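Local coordinates for solute-binding periplasmic protein of iron/siderophore ABC transporter (Yersinia pestis, PDB 6B2X) that probably captures an iron-siderophore or related iron chelate in the periplasm and delivers it to a membrane ABC transporter for import, at residues I275-G280 and A347-P352; A68-E73 and S336-L341; P130-F135 and G156-F161. One frame throughout, in Å; residues are numbered along the deposited sequence.

Contact 1. Residues I275-G280 and A347-P352; sequences IYIASG and AKWFYP
In the mixed sheet built around strand 275-280, one face is packed by the C-terminal end of helix 340-350, where Ile275 and Ile277 meet Trp349 and Phe350. The two isoleucines are alternate residues of the strand, so both CB atoms point to the helix. The CD1 methyl of Ile277 rests against the edges of both aromatic rings: it lies 3.6 Å from CE1 of Phe350, in that ring's plane, and 3.8 Å from CE3 of Trp349. An extended chi2 (-177°) carries this methyl that far from the strand. Ile275 uses both branches. Its CG2, placed anti to the backbone N, sits 3.9 Å from Phe350 CE1 in an oblique approach, while its CD1 stands 4.2 Å from Trp349 O. Beyond the pair, Trp349 stacks on Tyr327 of strand 326-330, and Phe350 touches Val218 of strand 217-221, so the two aromatics reach strands on both sides of 275-280. All four touching residues are buried; their side chains meet carbon to carbon, and the one oxygen nearby, Trp349 O, belongs to the backbone. With neither a hydrogen bond nor a charge pair between the segments, the contact rests on shape and the hydrophobic effect.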
# COMPACT_ATOMS: atom_id res chain seq x y z
N ILE A 275 4.90 8.91 -19.37
CA ILE A 275 5.33 8.93 -17.97
C ILE A 275 5.90 7.56 -17.59
O ILE A 275 5.35 6.52 -17.94
CB ILE A 275 4.17 9.31 -17.03
CG1 ILE A 275 3.36 10.47 -17.61
CG2 ILE A 275 4.68 9.67 -15.64
CD1 ILE A 275 4.04 11.84 -17.49
N TYR A 276 7.03 7.58 -16.87
CA TYR A 276 7.65 6.39 -16.31
C TYR A 276 7.58 6.41 -14.79
O TYR A 276 7.77 7.46 -14.16
CB TYR A 276 9.12 6.25 -16.73
CG TYR A 276 9.74 5.02 -16.11
CD1 TYR A 276 9.57 3.77 -16.69
CD2 TYR A 276 10.45 5.10 -14.92
CE1 TYR A 276 10.11 2.63 -16.11
CE2 TYR A 276 11.00 3.96 -14.33
CZ TYR A 276 10.82 2.73 -14.94
OH TYR A 276 11.36 1.59 -14.35
N ILE A 277 7.33 5.23 -14.20
CA ILE A 277 7.07 5.10 -12.77
C ILE A 277 7.60 3.76 -12.28
O ILE A 277 7.17 2.71 -12.76
CB ILE A 277 5.57 5.21 -12.42
CG1 ILE A 277 4.99 6.60 -12.77
CG2 ILE A 277 5.37 4.89 -10.93
CD1 ILE A 277 3.51 6.78 -12.37
N ALA A 278 8.53 3.78 -11.32
CA ALA A 278 9.07 2.56 -10.73
C ALA A 278 8.70 2.49 -9.25
O ALA A 278 8.67 3.51 -8.55
CB ALA A 278 10.59 2.51 -10.89
N SER A 279 8.42 1.28 -8.77
CA SER A 279 8.05 1.10 -7.38
C SER A 279 9.10 0.27 -6.67
O SER A 279 9.68 -0.66 -7.24
CB SER A 279 6.67 0.46 -7.24
OG SER A 279 6.75 -0.96 -7.12
N GLY A 280 9.34 0.60 -5.41
CA GLY A 280 10.23 -0.18 -4.58
C GLY A 280 10.19 0.35 -3.17
O GLY A 280 9.71 1.46 -2.91
N ALA A 347 -1.22 11.65 -9.93
CA ALA A 347 -1.99 12.68 -10.61
C ALA A 347 -1.15 13.92 -10.84
O ALA A 347 -1.00 14.38 -11.98
CB ALA A 347 -3.26 13.02 -9.82
N LYS A 348 -0.55 14.46 -9.77
CA LYS A 348 0.36 15.60 -9.89
C LYS A 348 1.47 15.37 -10.91
O LYS A 348 1.93 16.32 -11.55
CB LYS A 348 0.96 15.94 -8.52
CG LYS A 348 1.95 17.09 -8.55
CD LYS A 348 2.84 17.15 -7.31
CE LYS A 348 2.93 18.58 -6.81
NZ LYS A 348 1.60 19.23 -6.84
N TRP A 349 1.92 14.13 -11.09
CA TRP A 349 2.89 13.88 -12.15
C TRP A 349 2.23 13.92 -13.53
O TRP A 349 2.79 14.46 -14.49
CB TRP A 349 3.58 12.53 -11.94
CG TRP A 349 4.39 12.40 -10.67
CD1 TRP A 349 4.96 13.41 -9.94
CD2 TRP A 349 4.70 11.18 -9.98
NE1 TRP A 349 5.62 12.89 -8.85
CE2 TRP A 349 5.47 11.53 -8.85
CE3 TRP A 349 4.39 9.84 -10.21
CZ2 TRP A 349 5.93 10.57 -7.95
CZ3 TRP A 349 4.85 8.89 -9.32
CH2 TRP A 349 5.62 9.27 -8.20
N PHE A 350 1.03 13.34 -13.65
CA PHE A 350 0.38 13.21 -14.95
C PHE A 350 -0.10 14.56 -15.46
O PHE A 350 -0.01 14.85 -16.66
CB PHE A 350 -0.79 12.22 -14.86
CG PHE A 350 -0.40 10.79 -14.52
CD1 PHE A 350 0.92 10.44 -14.23
CD2 PHE A 350 -1.36 9.80 -14.49
CE1 PHE A 350 1.26 9.12 -13.91
CE2 PHE A 350 -1.03 8.49 -14.18
CZ PHE A 350 0.28 8.15 -13.88
N TYR A 351 -0.62 15.40 -14.58
CA TYR A 351 -1.12 16.72 -14.95
C TYR A 351 -0.53 17.74 -13.99
O TYR A 351 -1.22 18.24 -13.09
CB TYR A 351 -2.65 16.73 -14.96
CG TYR A 351 -3.23 15.60 -15.80
CD1 TYR A 351 -3.53 14.36 -15.24
CD2 TYR A 351 -3.46 15.76 -17.17
CE1 TYR A 351 -4.05 13.33 -16.01
CE2 TYR A 351 -3.99 14.74 -17.94
CZ TYR A 351 -4.29 13.52 -17.37
OH TYR A 351 -4.81 12.51 -18.15
N PRO A 352 0.75 18.09 -14.16
CA PRO A 352 1.40 19.02 -13.21
C PRO A 352 0.72 20.37 -13.10
O PRO A 352 0.45 20.83 -11.98
CB PRO A 352 2.82 19.15 -13.78
CG PRO A 352 3.02 17.91 -14.62
CD PRO A 352 1.68 17.62 -15.20

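Contact 2. Residues A68-E73 and S336-L341; sequences AVSLLE and SPYNVL. With NA (sodium ion), chain D.
Polar contacts centre on the phenol of Tyr338, whose OH lies 2.9 Å from Ser70 OG and 2.8 Å from the sodium ion. The hydroxyl pair is close enough for a hydrogen bond, but its proton is not settled, because Ser70 OG also has Tyr67 O as a partner. A chi1 of 67° turns OG of Ser70 back over its own helix, where Tyr67 O lies, while still letting it meet Tyr338 OH at the edge of the ring. Tyr99 supplies the second protein hydroxyl at the sodium ion. Within 336-341, Ser336 OG accepts from Tyr338 N at 3.1 Å with an N-H...O angle of 159°, an ST turn leading toward helix 340-350.

Apolar contacts involve Leu71, Ala68, Pro337 and the Tyr338 ring. The two methyls of Leu71 divide the work: CD2 lies 3.6 Å from Tyr338 CE1, oblique to the ring, and CD1 lies 3.7 Å from Pro337 CG. That same proline carbon also rests 3.6 Å from Ala68 CA.

The junction of helix 66-72 with the turn before helix 340-350 is packed by three helices: 168-182 through Met176, which touches Leu71 and Pro337, 186-207 through Tyr192, and 360-371 through Leu367 and Phe371.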
# COMPACT_ATOMS: atom_id res chain seq x y z
N ALA A 68 -3.51 -0.65 7.81
CA ALA A 68 -4.94 -0.42 7.97
C ALA A 68 -5.31 -0.29 9.44
O ALA A 68 -6.00 0.66 9.82
CB ALA A 68 -5.72 -1.56 7.31
N VAL A 69 -4.79 -1.18 10.29
CA VAL A 69 -5.15 -1.13 11.71
C VAL A 69 -4.69 0.17 12.33
O VAL A 69 -5.40 0.78 13.14
CB VAL A 69 -4.61 -2.36 12.46
CG1 VAL A 69 -4.87 -2.23 13.94
CG2 VAL A 69 -5.30 -3.62 11.95
N SER A 70 -3.51 0.65 11.93
CA SER A 70 -2.93 1.85 12.52
C SER A 70 -3.80 3.09 12.34
O SER A 70 -3.70 4.03 13.14
CB SER A 70 -1.54 2.13 11.93
OG SER A 70 -1.63 2.47 10.55
N LEU A 71 -4.62 3.14 11.28
CA LEU A 71 -5.53 4.27 11.09
C LEU A 71 -6.66 4.27 12.11
O LEU A 71 -7.22 5.32 12.41
CB LEU A 71 -6.12 4.27 9.70
CG LEU A 71 -5.11 4.30 8.56
CD1 LEU A 71 -5.84 4.00 7.29
CD2 LEU A 71 -4.40 5.64 8.49
N LEU A 72 -7.01 3.11 12.66
CA LEU A 72 -8.10 2.99 13.62
C LEU A 72 -7.68 3.14 15.08
O LEU A 72 -8.54 3.42 15.92
CB LEU A 72 -8.77 1.63 13.45
CG LEU A 72 -9.22 1.45 12.01
CD1 LEU A 72 -9.89 0.11 11.87
CD2 LEU A 72 -10.16 2.58 11.69
N GLU A 73 -6.39 2.96 15.40
CA GLU A 73 -5.96 2.76 16.77
C GLU A 73 -5.48 4.02 17.48
O GLU A 73 -5.14 3.95 18.66
CB GLU A 73 -4.83 1.72 16.83
CG GLU A 73 -5.24 0.34 16.46
CD GLU A 73 -6.31 -0.20 17.38
OE1 GLU A 73 -6.05 -1.13 18.17
OE2 GLU A 73 -7.42 0.35 17.32
N SER A 336 -2.27 -1.14 0.71
CA SER A 336 -2.38 -0.34 1.92
C SER A 336 -3.42 0.75 1.72
O SER A 336 -3.43 1.38 0.67
CB SER A 336 -1.02 0.28 2.29
OG SER A 336 -1.17 1.35 3.22
N PRO A 337 -4.28 1.01 2.71
CA PRO A 337 -5.26 2.09 2.56
C PRO A 337 -4.65 3.47 2.62
O PRO A 337 -5.39 4.46 2.52
CB PRO A 337 -6.21 1.86 3.75
CG PRO A 337 -5.32 1.28 4.79
CD PRO A 337 -4.34 0.39 4.04
N TYR A 338 -3.33 3.55 2.81
CA TYR A 338 -2.64 4.82 2.61
C TYR A 338 -2.49 5.15 1.12
O TYR A 338 -1.95 6.20 0.78
CB TYR A 338 -1.22 4.83 3.20
CG TYR A 338 -1.00 4.69 4.71
CD1 TYR A 338 -1.94 4.12 5.57
CD2 TYR A 338 0.23 5.06 5.25
CE1 TYR A 338 -1.66 3.98 6.94
CE2 TYR A 338 0.52 4.92 6.61
CZ TYR A 338 -0.41 4.38 7.45
OH TYR A 338 -0.08 4.26 8.80
N ASN A 339 -2.91 4.25 0.23
CA ASN A 339 -2.63 4.40 -1.20
C ASN A 339 -3.16 5.70 -1.79
O ASN A 339 -2.85 6.00 -2.95
CB ASN A 339 -3.24 3.21 -1.96
CG ASN A 339 -4.74 3.08 -1.73
OD1 ASN A 339 -5.45 4.08 -1.63
ND2 ASN A 339 -5.22 1.85 -1.61
N VAL A 340 -3.98 6.46 -1.04
CA VAL A 340 -4.44 7.76 -1.54
C VAL A 340 -3.24 8.65 -1.86
O VAL A 340 -3.29 9.44 -2.81
CB VAL A 340 -5.39 8.46 -0.54
CG1 VAL A 340 -4.72 8.72 0.79
CG2 VAL A 340 -5.86 9.77 -1.08
N LEU A 341 -2.15 8.51 -1.09
CA LEU A 341 -0.95 9.30 -1.35
C LEU A 341 -0.33 8.96 -2.70
O LEU A 341 0.28 9.82 -3.34
CB LEU A 341 0.07 9.08 -0.24
CG LEU A 341 -0.26 9.63 1.15
CD1 LEU A 341 0.88 9.30 2.11
CD2 LEU A 341 -0.51 11.12 1.10
NA NA D . 2.35 3.81 10.04

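Contact 3. Residues P130-F135 and G156-F161; sequences PDIAIF and GVPVVF
Strands 132-135 and 159-161 run parallel, their axes 4.8 Å apart at closest approach, and Ala133, Ile134 and Phe135 pair with Val159, Val160 and Phe161. This is the tightly packed part. Three backbone bonds join it: Ala133 N to Pro158 O, Val160 N to Ala133 O, and Phe135 N to Val160 O, each 3.0 Å; the last is nearly straight at 172°. Val160 thus binds the neighbouring strand through both its N and its O.

Side chains alternate about the strands. On one face CB of Phe135 lies over the face of the Phe161 ring, 4.2 Å from its centroid, a CH-pi contact, while its own CD1 reaches Val159 CG1 at 3.7 Å, obliquely. Helix 147-154 covers Phe135 and Val159. On the other face Ile134 and Val160 lie side by side, CD1 of the isoleucine 4.0 Å from CB of the valine, against helix 168-182.

The start of both segments is partly exposed. Only Pro130 with Val157 is looser, CG to CG1 at 4.1 Å; Pro158 sits close, its CG 3.1 Å from Asp131 O and its O 3.3 Å from Ile132 CG1. Asp131 directs its CB away from segment 156-161, and its carboxylate is held by Arg57 and Glu56 N.

Directional backbone bonds therefore set the register, and apolar contacts line both faces, with Phe161 still partly exposed, as expected for an edge strand.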
# COMPACT_ATOMS: atom_id res chain seq x y z
N PRO A 130 -6.86 -15.06 20.87
CA PRO A 130 -7.26 -13.86 20.13
C PRO A 130 -8.78 -13.71 20.06
O PRO A 130 -9.52 -14.69 19.96
CB PRO A 130 -6.69 -14.12 18.73
CG PRO A 130 -6.83 -15.62 18.59
CD PRO A 130 -6.57 -16.19 19.98
N ASP A 131 -9.23 -12.46 20.07
CA ASP A 131 -10.65 -12.17 19.86
C ASP A 131 -11.04 -12.19 18.40
O ASP A 131 -12.19 -12.49 18.06
CB ASP A 131 -11.00 -10.82 20.45
CG ASP A 131 -10.77 -10.79 21.90
OD1 ASP A 131 -11.09 -11.82 22.53
OD2 ASP A 131 -10.23 -9.77 22.41
N ILE A 132 -10.10 -11.85 17.51
CA ILE A 132 -10.41 -11.73 16.09
C ILE A 132 -9.10 -11.86 15.32
O ILE A 132 -8.02 -11.67 15.86
CB ILE A 132 -11.14 -10.39 15.82
CG1 ILE A 132 -11.95 -10.47 14.52
CG2 ILE A 132 -10.17 -9.22 15.83
CD1 ILE A 132 -12.85 -9.26 14.29
N ALA A 133 -9.20 -12.20 14.04
CA ALA A 133 -8.04 -12.27 13.16
C ALA A 133 -8.37 -11.57 11.86
O ALA A 133 -9.51 -11.66 11.37
CB ALA A 133 -7.62 -13.72 12.90
N ILE A 134 -7.39 -10.87 11.30
CA ILE A 134 -7.57 -10.15 10.05
C ILE A 134 -6.65 -10.76 9.01
O ILE A 134 -5.45 -10.94 9.25
CB ILE A 134 -7.25 -8.65 10.20
CG1 ILE A 134 -8.00 -8.04 11.38
CG2 ILE A 134 -7.53 -7.95 8.87
CD1 ILE A 134 -9.51 -8.18 11.29
N PHE A 135 -7.20 -11.05 7.83
CA PHE A 135 -6.44 -11.52 6.69
C PHE A 135 -6.76 -10.66 5.47
O PHE A 135 -7.81 -10.01 5.40
CB PHE A 135 -6.74 -13.02 6.39
CG PHE A 135 -6.17 -13.99 7.40
CD1 PHE A 135 -6.75 -14.12 8.66
CD2 PHE A 135 -5.05 -14.75 7.10
CE1 PHE A 135 -6.23 -14.99 9.60
CE2 PHE A 135 -4.51 -15.64 8.04
CZ PHE A 135 -5.10 -15.76 9.28
N GLY A 156 -13.96 -21.21 16.55
CA GLY A 156 -14.88 -20.11 16.69
C GLY A 156 -14.22 -18.76 16.81
O GLY A 156 -14.77 -17.87 17.46
N VAL A 157 -13.04 -18.57 16.22
CA VAL A 157 -12.39 -17.26 16.18
C VAL A 157 -12.87 -16.55 14.92
O VAL A 157 -12.75 -17.13 13.82
CB VAL A 157 -10.86 -17.37 16.21
CG1 VAL A 157 -10.24 -15.97 16.28
CG2 VAL A 157 -10.39 -18.19 17.42
N PRO A 158 -13.43 -15.35 15.03
CA PRO A 158 -13.87 -14.65 13.82
C PRO A 158 -12.67 -14.24 12.98
O PRO A 158 -11.73 -13.61 13.47
CB PRO A 158 -14.63 -13.43 14.37
CG PRO A 158 -14.14 -13.27 15.75
CD PRO A 158 -13.76 -14.62 16.25
N VAL A 159 -12.69 -14.68 11.72
CA VAL A 159 -11.70 -14.31 10.71
C VAL A 159 -12.38 -13.36 9.74
O VAL A 159 -13.44 -13.69 9.18
CB VAL A 159 -11.15 -15.55 9.98
CG1 VAL A 159 -10.31 -15.14 8.78
CG2 VAL A 159 -10.34 -16.44 10.94
N VAL A 160 -11.80 -12.18 9.55
CA VAL A 160 -12.36 -11.14 8.69
C VAL A 160 -11.38 -10.88 7.56
O VAL A 160 -10.20 -10.59 7.81
CB VAL A 160 -12.67 -9.86 9.48
CG1 VAL A 160 -12.84 -8.68 8.55
CG2 VAL A 160 -13.93 -10.06 10.31
N PHE A 161 -11.85 -10.99 6.32
CA PHE A 161 -11.03 -10.74 5.14
C PHE A 161 -11.22 -9.31 4.63
O PHE A 161 -12.36 -8.83 4.51
CB PHE A 161 -11.36 -11.72 4.02
CG PHE A 161 -10.70 -13.07 4.16
CD1 PHE A 161 -9.48 -13.33 3.55
CD2 PHE A 161 -11.32 -14.09 4.88
CE1 PHE A 161 -8.88 -14.60 3.67
CE2 PHE A 161 -10.74 -15.35 5.00
CZ PHE A 161 -9.51 -15.61 4.40

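The three contacts sample two sheets and a helical junction near the middle of the chain, a layout consistent with the two-lobed periplasmic binding proteins. Contact 3 belongs to the parallel sheet and contact 1 to the mixed sheet; they lie on opposite sides of the chain's centre, with their own centres 37 Å apart. Contact 2 is more central, 21 Å from contact 1 and 19 Å from contact 3, centre to centre. It shares helix 340-350 with contact 1, although their nearest atoms remain about 7 Å apart, and helix 168-182 packs against both contact 2 and contact 3, whose nearest atoms approach to about 5 Å. Of the three, contact 2 holds the bound sodium ion.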